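Peptidoglycan-recognition protein LC (Drosophila melanogaster, PDB 2F2L) acts as the major activator of the imd/Relish immune pathway, in the response to peptidoglycan and lipopolysaccharide of Gram-negative bacteria, probably as a pattern-recognition receptor. Local coordinates at residues L26-P31 against S142-S147; L121-G126 against Y136-S141. All blocks are in the same frame, centred on the assembly; numbering follows the deposited sequence. Where two conformers were deposited one is given.

Overall arrangement
The two contacts lie about 13 Å apart, centre to centre, on opposite faces of one mixed sheet in the extracellular peptidoglycan-recognition domain. Strands 24-31 (contact 1) and 136-140 (contact 2) are parallel neighbours, joined by probable hydrogen bonds from Val27 N to Arg137 O and from Ala29 N to Thr139 O, each 2.9 Å. Along the chain come strand 24-31, helix 113-128, edge strand 136-140 and, directly after it, helix 141-144. Contact 2 is therefore made between residues that the two segments of contact 1 bracket. Helix 113-128 covers one face and helix 141-144 the other, giving this edge of the amidase-type fold a cover on both sides.

Contact 1 of 2, residues L26-P31 against S142-S147; sequences LVIALP and SKLMPS
Ile28 and Leu144 meet through methyl and methylene groups alone, with their CA atoms 9.0 Å apart and no hydrogen bond between the segments. The side chain of Leu144 can be followed outward from the end of the one-turn helix 141-144. Its CB points toward the strand, with CG anti to the carbonyl carbon (chi1 -66°), but neither CB nor CG has a partner within 4.2 Å on strand 24-31. From CG chi2, at 175°, carries CD1 on in an extended line, and this methyl does the touching: it is 3.5 Å from Ile28 CD1 and 3.7 Å from Ile28 CG1. CD2, the other branch, makes no contact with the strand. The leucine methyl sits against the CG1-CD1 bond of Ile28, the two side chains meeting at a slant. Leu26 CD2 stands farther off, 4.5 Å from Leu144 CD1, and adds a looser flank. Leu26 and Ile28 are alternate residues of a strand and so present side chains on the same face of the sheet. Here a short helix, entered straight from edge strand 136-140, packs over one face of the mixed sheet of the amidase-type domain, where strands 24-31 and 136-140 run parallel; Thr139 also touches Leu144. The helix ends here, since Met145 is the first residue to leave helical backbone angles. Ile28 also packs on His87 and Ser97, while its backbone is hydrogen-bonded to Leu98 and Phe100.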
loop_
_atom_site.group_PDB
_atom_site.type_symbol
_atom_site.label_atom_id
_atom_site.label_comp_id
_atom_site.label_asym_id
_atom_site.label_seq_id
_atom_site.Cartn_x
_atom_site.Cartn_y
_atom_site.Cartn_z
ATOM N N LEU A 26 -11.772 20.517 -15.822
ATOM C CA LEU A 26 -11.185 19.463 -16.644
ATOM C C LEU A 26 -10.946 18.172 -15.852
ATOM O O LEU A 26 -10.348 18.193 -14.772
ATOM C CB LEU A 26 -9.868 19.960 -17.222
ATOM C CG LEU A 26 -9.108 19.020 -18.157
ATOM C CD1 LEU A 26 -9.907 18.751 -19.407
ATOM C CD2 LEU A 26 -7.761 19.632 -18.505
ATOM N N VAL A 27 -11.406 17.057 -16.402
ATOM C CA VAL A 27 -11.159 15.731 -15.838
ATOM C C VAL A 27 -10.469 14.902 -16.913
ATOM O O VAL A 27 -10.925 14.878 -18.066
ATOM C CB VAL A 27 -12.476 15.051 -15.376
ATOM C CG1 VAL A 27 -12.205 13.667 -14.776
ATOM C CG2 VAL A 27 -13.179 15.928 -14.377
ATOM N N ILE A 28 -9.367 14.238 -16.553
ATOM C CA ILE A 28 -8.516 13.532 -17.524
ATOM C C ILE A 28 -8.488 12.031 -17.259
ATOM O O ILE A 28 -8.239 11.580 -16.116
ATOM C CB ILE A 28 -7.071 14.076 -17.492
ATOM C CG1 ILE A 28 -7.053 15.554 -17.902
ATOM C CG2 ILE A 28 -6.167 13.299 -18.440
ATOM C CD1 ILE A 28 -5.789 16.280 -17.491
ATOM N N ALA A 29 -8.741 11.253 -18.312
ATOM C CA ALA A 29 -8.710 9.798 -18.208
ATOM C C ALA A 29 -7.345 9.263 -18.642
ATOM O O ALA A 29 -6.734 9.783 -19.571
ATOM C CB ALA A 29 -9.827 9.173 -19.019
ATOM N N LEU A 30 -6.857 8.262 -17.921
ATOM C CA LEU A 30 -5.569 7.651 -18.208
ATOM C C LEU A 30 -5.623 6.143 -17.921
ATOM O O LEU A 30 -6.375 5.701 -17.058
ATOM C CB LEU A 30 -4.442 8.261 -17.359
ATOM C CG LEU A 30 -4.257 9.774 -17.251
ATOM C CD1 LEU A 30 -4.929 10.321 -16.006
ATOM C CD2 LEU A 30 -2.784 10.119 -17.227
ATOM N N PRO A 31 -4.808 5.356 -18.638
ATOM C CA PRO A 31 -4.615 3.955 -18.274
ATOM C C PRO A 31 -3.519 3.829 -17.209
ATOM O O PRO A 31 -2.626 4.675 -17.147
ATOM C CB PRO A 31 -4.165 3.330 -19.593
ATOM C CG PRO A 31 -3.373 4.428 -20.234
ATOM C CD PRO A 31 -4.024 5.721 -19.825
ATOM N N SER A 142 -4.201 11.282 -23.766
ATOM C CA SER A 142 -3.497 11.162 -25.032
ATOM C C SER A 142 -3.855 12.263 -26.033
ATOM O O SER A 142 -3.045 12.607 -26.885
ATOM C CB SER A 142 -3.768 9.801 -25.676
ATOM O OG SER A 142 -5.141 9.638 -25.940
ATOM N N LYS A 143 -5.072 12.787 -25.946
ATOM C CA LYS A 143 -5.485 13.916 -26.783
ATOM C C LYS A 143 -4.688 15.158 -26.379
ATOM O O LYS A 143 -4.256 15.928 -27.225
ATOM C CB LYS A 143 -6.997 14.158 -26.655
ATOM C CG LYS A 143 -7.490 15.479 -27.255
ATOM C CD LYS A 143 -8.965 15.423 -27.689
ATOM C CE LYS A 143 -9.438 16.781 -28.233
ATOM N NZ LYS A 143 -10.428 16.673 -29.366
ATOM N N LEU A 144 -4.472 15.323 -25.078
ATOM C CA LEU A 144 -3.747 16.476 -24.545
ATOM C C LEU A 144 -2.257 16.432 -24.891
ATOM O O LEU A 144 -1.644 17.464 -25.170
ATOM C CB LEU A 144 -3.930 16.550 -23.017
ATOM C CG LEU A 144 -5.346 16.832 -22.517
ATOM C CD1 LEU A 144 -5.401 16.756 -20.982
ATOM C CD2 LEU A 144 -5.840 18.189 -23.004
ATOM N N MET A 145 -1.683 15.231 -24.863
ATOM C CA MET A 145 -0.267 15.020 -25.168
ATOM C C MET A 145 -0.161 13.806 -26.076
ATOM O O MET A 145 0.098 12.697 -25.607
ATOM C CB MET A 145 0.537 14.813 -23.874
ATOM C CG MET A 145 0.579 16.047 -22.986
ATOM S SD MET A 145 1.535 15.860 -21.452
ATOM C CE MET A 145 1.248 17.437 -20.706
ATOM N N PRO A 146 -0.393 14.011 -27.386
ATOM C CA PRO A 146 -0.362 12.936 -28.387
ATOM C C PRO A 146 0.944 12.155 -28.472
ATOM O O PRO A 146 0.928 10.992 -28.877
ATOM C CB PRO A 146 -0.607 13.682 -29.701
ATOM C CG PRO A 146 -1.318 14.926 -29.298
ATOM C CD PRO A 146 -0.719 15.309 -28.001
ATOM N N SER A 147 2.057 12.771 -28.088
ATOM C CA SER A 147 3.364 12.134 -28.236
ATOM C C SER A 147 3.681 11.119 -27.139
ATOM O O SER A 147 4.636 10.359 -27.280
ATOM C CB SER A 147 4.469 13.184 -28.254
ATOM O OG SER A 147 4.650 13.717 -26.954
#

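Contact 2 of 2, residues L121-G126 against Y136-S141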
loop_
_atom_site.group_PDB
_atom_site.type_symbol
_atom_site.label_atom_id
_atom_site.label_comp_id
_atom_site.label_asym_id
_atom_site.label_seq_id
_atom_site.Cartn_x
_atom_site.Cartn_y
_atom_site.Cartn_z
ATOM N N LEU A 121 -21.204 7.935 -12.090
ATOM C CA LEU A 121 -21.518 8.263 -10.694
ATOM C C LEU A 121 -20.401 9.115 -10.077
ATOM O O LEU A 121 -20.686 10.045 -9.327
ATOM C CB LEU A 121 -21.746 7.011 -9.829
ATOM C CG LEU A 121 -23.031 6.152 -9.922
ATOM C CD1 LEU A 121 -24.287 6.948 -10.333
ATOM C CD2 LEU A 121 -22.851 4.981 -10.850
ATOM N N LEU A 122 -19.146 8.803 -10.409
ATOM C CA LEU A 122 -17.991 9.530 -9.852
ATOM C C LEU A 122 -17.969 10.991 -10.316
ATOM O O LEU A 122 -17.775 11.892 -9.502
ATOM C CB LEU A 122 -16.651 8.837 -10.189
ATOM C CG LEU A 122 -15.416 9.446 -9.510
ATOM C CD1 LEU A 122 -15.549 9.406 -7.979
ATOM C CD2 LEU A 122 -14.141 8.738 -9.947
ATOM N N LEU A 123 -18.178 11.211 -11.610
ATOM C CA LEU A 123 -18.309 12.564 -12.166
ATOM C C LEU A 123 -19.485 13.355 -11.557
ATOM O O LEU A 123 -19.342 14.545 -11.222
ATOM C CB LEU A 123 -18.469 12.499 -13.683
ATOM C CG LEU A 123 -17.279 11.998 -14.510
ATOM C CD1 LEU A 123 -17.743 11.668 -15.910
ATOM C CD2 LEU A 123 -16.151 13.011 -14.551
ATOM N N GLU A 124 -20.641 12.700 -11.427
ATOM C CA GLU A 124 -21.792 13.314 -10.782
ATOM C C GLU A 124 -21.522 13.706 -9.320
ATOM O O GLU A 124 -21.904 14.813 -8.897
ATOM C CB GLU A 124 -23.030 12.403 -10.862
ATOM C CG GLU A 124 -24.222 12.913 -10.026
ATOM C CD GLU A 124 -25.440 11.986 -10.040
ATOM O OE1 GLU A 124 -25.260 10.747 -10.163
ATOM O OE2 GLU A 124 -26.575 12.502 -9.907
ATOM N N ARG A 125 -20.898 12.809 -8.558
ATOM C CA ARG A 125 -20.555 13.092 -7.162
ATOM C C ARG A 125 -19.645 14.327 -7.070
ATOM O O ARG A 125 -19.841 15.185 -6.215
ATOM C CB ARG A 125 -19.891 11.867 -6.512
ATOM C CG ARG A 125 -19.780 11.910 -4.979
ATOM C CD ARG A 125 -21.136 12.031 -4.282
ATOM N NE ARG A 125 -22.111 11.039 -4.744
ATOM C CZ ARG A 125 -22.276 9.821 -4.227
ATOM N NH1 ARG A 125 -21.528 9.398 -3.212
ATOM N NH2 ARG A 125 -23.201 9.010 -4.731
ATOM N N GLY A 126 -18.662 14.416 -7.963
ATOM C CA GLY A 126 -17.769 15.572 -8.025
ATOM C C GLY A 126 -18.448 16.896 -8.319
ATOM O O GLY A 126 -18.112 17.933 -7.737
ATOM N N TYR A 136 -17.893 20.939 -17.035
ATOM C CA TYR A 136 -16.565 20.333 -17.196
ATOM C C TYR A 136 -16.389 19.662 -18.553
ATOM O O TYR A 136 -17.349 19.190 -19.170
ATOM C CB TYR A 136 -16.292 19.282 -16.118
ATOM C CG TYR A 136 -17.164 18.044 -16.213
ATOM C CD1 TYR A 136 -16.717 16.898 -16.858
ATOM C CD2 TYR A 136 -18.443 18.017 -15.648
ATOM C CE1 TYR A 136 -17.519 15.769 -16.955
ATOM C CE2 TYR A 136 -19.248 16.892 -15.737
ATOM C CZ TYR A 136 -18.785 15.768 -16.393
ATOM O OH TYR A 136 -19.585 14.638 -16.466
ATOM N N ARG A 137 -15.134 19.596 -18.973
ATOM C CA ARG A 137 -14.710 18.750 -20.062
ATOM C C ARG A 137 -14.043 17.474 -19.500
ATOM O O ARG A 137 -13.214 17.539 -18.577
ATOM C CB ARG A 137 -13.745 19.554 -20.929
ATOM C CG ARG A 137 -12.932 18.756 -21.893
ATOM C CD ARG A 137 -11.962 19.677 -22.646
ATOM N NE ARG A 137 -11.143 18.921 -23.589
ATOM C CZ ARG A 137 -10.021 19.353 -24.149
ATOM N NH1 ARG A 137 -9.523 20.548 -23.840
ATOM N NH2 ARG A 137 -9.385 18.558 -25.006
ATOM N N PHE A 138 -14.428 16.321 -20.045
ATOM C CA PHE A 138 -13.801 15.025 -19.739
ATOM C C PHE A 138 -13.026 14.644 -21.002
ATOM O O PHE A 138 -13.586 14.649 -22.109
ATOM C CB PHE A 138 -14.896 14.010 -19.390
ATOM C CG PHE A 138 -14.405 12.649 -18.908
ATOM C CD1 PHE A 138 -13.196 12.490 -18.235
ATOM C CD2 PHE A 138 -15.207 11.531 -19.091
ATOM C CE1 PHE A 138 -12.777 11.234 -17.798
ATOM C CE2 PHE A 138 -14.794 10.264 -18.655
ATOM C CZ PHE A 138 -13.578 10.120 -17.994
ATOM N N THR A 139 -11.731 14.380 -20.874
ATOM C CA THR A 139 -10.910 14.077 -22.055
ATOM C C THR A 139 -9.839 13.034 -21.797
ATOM O O THR A 139 -9.604 12.644 -20.662
ATOM C CB THR A 139 -10.250 15.347 -22.639
ATOM O OG1 THR A 139 -9.725 15.061 -23.944
ATOM C CG2 THR A 139 -9.155 15.850 -21.776
ATOM N N ALA A 140 -9.207 12.595 -22.881
ATOM C CA ALA A 140 -8.129 11.634 -22.836
ATOM C C ALA A 140 -6.821 12.345 -22.622
ATOM O O ALA A 140 -6.530 13.378 -23.260
ATOM C CB ALA A 140 -8.077 10.834 -24.129
ATOM N N SER A 141 -6.019 11.775 -21.732
ATOM C CA SER A 141 -4.650 12.213 -21.554
ATOM C C SER A 141 -3.886 12.226 -22.876
ATOM O O SER A 141 -3.050 13.098 -23.096
ATOM C CB SER A 141 -3.938 11.336 -20.516
ATOM O OG SER A 141 -3.841 9.995 -20.953
#
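Leu123 of the helix and Phe138 of the strand mark the closest backbone approach, with their CA atoms 9.2 Å apart, a gap bridged by side chains alone. Leu123 carries the helix side: with CG anti to the carbonyl carbon (chi1 -67°) the branch point is directed at the strand, and both methyls find partners there. CD1 reaches in between two aromatic residues, 3.5 Å from Tyr136 OH and 4.1 Å from Phe138 CD2. The other methyl, CD2, comes obliquely to the tyrosine ring, 3.9 Å from Tyr136 CE1. Leu123 runs at about a right angle to each aromatic side chain. The phenol oxygen also meets the root of the leucine, 3.7 Å from Leu123 CB, so the hydroxyl end of the tyrosine abuts the leucine crosswise, touching CB, CG and CD1 by van der Waals contact. Phe138 CB lies in plane at the edge of the Tyr136 ring. Around this cluster, His165 stacks on Tyr136 and Trp166 meets Phe138 edge-to-face, so the C-terminal tail helps to enclose the aromatic pair. Helix 113-128 belongs to the beta-alpha-beta crossover that leads from strand 98-102 to the parallel strand 136-140, with strand 24-31 lying between them; Leu123 touches Phe100 on the first, and Phe138 packs on Val27 and Ala29 of the middle strand.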